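Local coordinates for exocyst complex component EXO70 (Saccharomyces cerevisiae, PDB 2B1E), which serves in the exocyst complex, which tethers secretory vesicles to sites of exocytosis, and takes part in assembling that complex, at residues S301-P304 against S305-V309. Sequence-based numbering, arbitrary orientation.
Sequences STIP and SNNGV
Pro304 and Asn307 are the first and last residues of a type I beta turn in the loop that joins helix 268-299 to helix 311-323. Asn307 N donates to Pro304 O across 2.9 Å, approaching from above the carbonyl plane at a C=O...N angle of 110°. Proline suits the opening of the turn, which uses its C=O and needs no N-H from it, while the rigid ring fixes the direction of the chain leading in. Ser305 and Asn306 form the bend; both polar, they suit its exposed position. The Asn306 amide folds back over the turn: with CG set between the backbone N and the carbonyl carbon (chi1 66°), OD1 comes within 3.4 Å of Pro304 CB, a van der Waals touch on that methylene. The same oxygen accepts a weak, bent bond from Gly308 N at 3.1 Å, closing an Asx turn, and glycine leaves room for it beside that N-H. Asn307 has positive phi (57°), a left-handed conformation that asparagine tolerates better than most residues. Its CG stands beside its own backbone N, anti to the carbonyl carbon, which brings OD1 to 3.5 Å from Pro304 O. Two oxygens so close would be expected to repel mildly, but Arg412 of helix 410-429 serves both: NE bonds to Asn307 OD1 and NH2 makes a weak bond to Pro304 O. Ile303 sends its branched chain against Arg412 and Phe416 and reaches Ala387 and Leu391 of helix 364-391, with CD1 4.5 Å from Asn307 OD1. The chemistry thus divides the turn into a polar outer bend and an inner side fastened to the helices, where the guanidinium group probably offsets the negative potential of the paired oxygens.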
ATOM      1  N   SER A 301     -31.453   1.106  -9.558  1.00 32.64           N
ATOM      2  CA  SER A 301     -32.350   2.208  -9.212  1.00 31.84           C
ATOM      3  C   SER A 301     -33.405   1.899  -8.157  1.00 29.75           C
ATOM      4  O   SER A 301     -33.817   2.786  -7.411  1.00 27.83           O
ATOM      5  CB  SER A 301     -33.045   2.726 -10.473  1.00 32.75           C
ATOM      6  OG  SER A 301     -33.784   1.692 -11.100  1.00 32.98           O
ATOM      7  N   THR A 302     -33.845   0.648  -8.102  1.00 28.84           N
ATOM      8  CA  THR A 302     -34.867   0.246  -7.146  1.00 27.18           C
ATOM      9  C   THR A 302     -34.232  -0.307  -5.881  1.00 26.91           C
ATOM     10  O   THR A 302     -33.021  -0.538  -5.831  1.00 27.55           O
ATOM     11  CB  THR A 302     -35.766  -0.837  -7.745  1.00 28.67           C
ATOM     12  OG1 THR A 302     -34.967  -1.972  -8.100  1.00 30.07           O
ATOM     13  CG2 THR A 302     -36.464  -0.317  -8.985  1.00 28.82           C
ATOM     14  N   ILE A 303     -35.044  -0.503  -4.850  1.00 23.49           N
ATOM     15  CA  ILE A 303     -34.543  -1.059  -3.601  1.00 22.28           C
ATOM     16  C   ILE A 303     -35.228  -2.401  -3.425  1.00 21.02           C
ATOM     17  O   ILE A 303     -36.304  -2.617  -3.969  1.00 20.34           O
ATOM     18  CB  ILE A 303     -34.836  -0.125  -2.399  1.00 22.64           C
ATOM     19  CG1 ILE A 303     -36.286   0.352  -2.431  1.00 23.59           C
ATOM     20  CG2 ILE A 303     -33.875   1.065  -2.425  1.00 20.90           C
ATOM     21  CD1 ILE A 303     -36.602   1.425  -1.388  1.00 25.26           C
ATOM     22  N   PRO A 304     -34.604  -3.330  -2.686  1.00 20.18           N
ATOM     23  CA  PRO A 304     -35.196  -4.655  -2.472  1.00 19.98           C
ATOM     24  C   PRO A 304     -36.537  -4.542  -1.750  1.00 19.38           C
ATOM     25  O   PRO A 304     -36.685  -3.724  -0.832  1.00 15.83           O
ATOM     26  CB  PRO A 304     -34.153  -5.368  -1.614  1.00 18.73           C
ATOM     27  CG  PRO A 304     -32.888  -4.665  -1.942  1.00 22.28           C
ATOM     28  CD  PRO A 304     -33.310  -3.227  -1.996  1.00 21.01           C
ATOM     29  N   SER A 305     -37.502  -5.369  -2.155  1.00 18.45           N
ATOM     30  CA  SER A 305     -38.821  -5.343  -1.536  1.00 19.69           C
ATOM     31  C   SER A 305     -38.746  -5.725  -0.060  1.00 18.93           C
ATOM     32  O   SER A 305     -39.578  -5.289   0.744  1.00 19.61           O
ATOM     33  CB  SER A 305     -39.788  -6.287  -2.264  1.00 21.25           C
ATOM     34  OG  SER A 305     -39.433  -7.646  -2.101  1.00 21.29           O
ATOM     35  N   ASN A 306     -37.755  -6.529   0.304  1.00 17.84           N
ATOM     36  CA  ASN A 306     -37.617  -6.920   1.700  1.00 19.84           C
ATOM     37  C   ASN A 306     -36.677  -5.965   2.428  1.00 18.40           C
ATOM     38  O   ASN A 306     -36.420  -6.124   3.621  1.00 16.29           O
ATOM     39  CB  ASN A 306     -37.128  -8.373   1.827  1.00 22.96           C
ATOM     40  CG  ASN A 306     -35.717  -8.581   1.299  1.00 24.48           C
ATOM     41  OD1 ASN A 306     -35.111  -7.687   0.703  1.00 24.40           O
ATOM     42  ND2 ASN A 306     -35.188  -9.785   1.513  1.00 25.46           N
ATOM     43  N   ASN A 307     -36.173  -4.971   1.698  1.00 16.46           N
ATOM     44  CA  ASN A 307     -35.289  -3.969   2.282  1.00 16.67           C
ATOM     45  C   ASN A 307     -34.055  -4.571   2.928  1.00 16.94           C
ATOM     46  O   ASN A 307     -33.635  -4.127   3.991  1.00 16.64           O
ATOM     47  CB  ASN A 307     -36.056  -3.166   3.330  1.00 17.91           C
ATOM     48  CG  ASN A 307     -37.227  -2.428   2.740  1.00 17.81           C
ATOM     49  OD1 ASN A 307     -37.049  -1.533   1.925  1.00 16.32           O
ATOM     50  ND2 ASN A 307     -38.433  -2.801   3.145  1.00 16.92           N
ATOM     51  N   GLY A 308     -33.465  -5.564   2.275  1.00 17.03           N
ATOM     52  CA  GLY A 308     -32.293  -6.215   2.829  1.00 17.40           C
ATOM     53  C   GLY A 308     -30.958  -5.727   2.303  1.00 17.40           C
ATOM     54  O   GLY A 308     -30.868  -4.676   1.657  1.00 13.04           O
ATOM     55  N   VAL A 309     -29.919  -6.511   2.584  1.00 18.24           N
ATOM     56  CA  VAL A 309     -28.557  -6.201   2.164  1.00 20.40           C
ATOM     57  C   VAL A 309     -28.467  -6.156   0.638  1.00 21.34           C
ATOM     58  O   VAL A 309     -29.029  -7.015  -0.046  1.00 20.10           O
ATOM     59  CB  VAL A 309     -27.561  -7.269   2.687  1.00 22.51           C
ATOM     60  CG1 VAL A 309     -26.137  -6.889   2.302  1.00 23.06           C
ATOM     61  CG2 VAL A 309     -27.674  -7.396   4.196  1.00 22.43           C
TER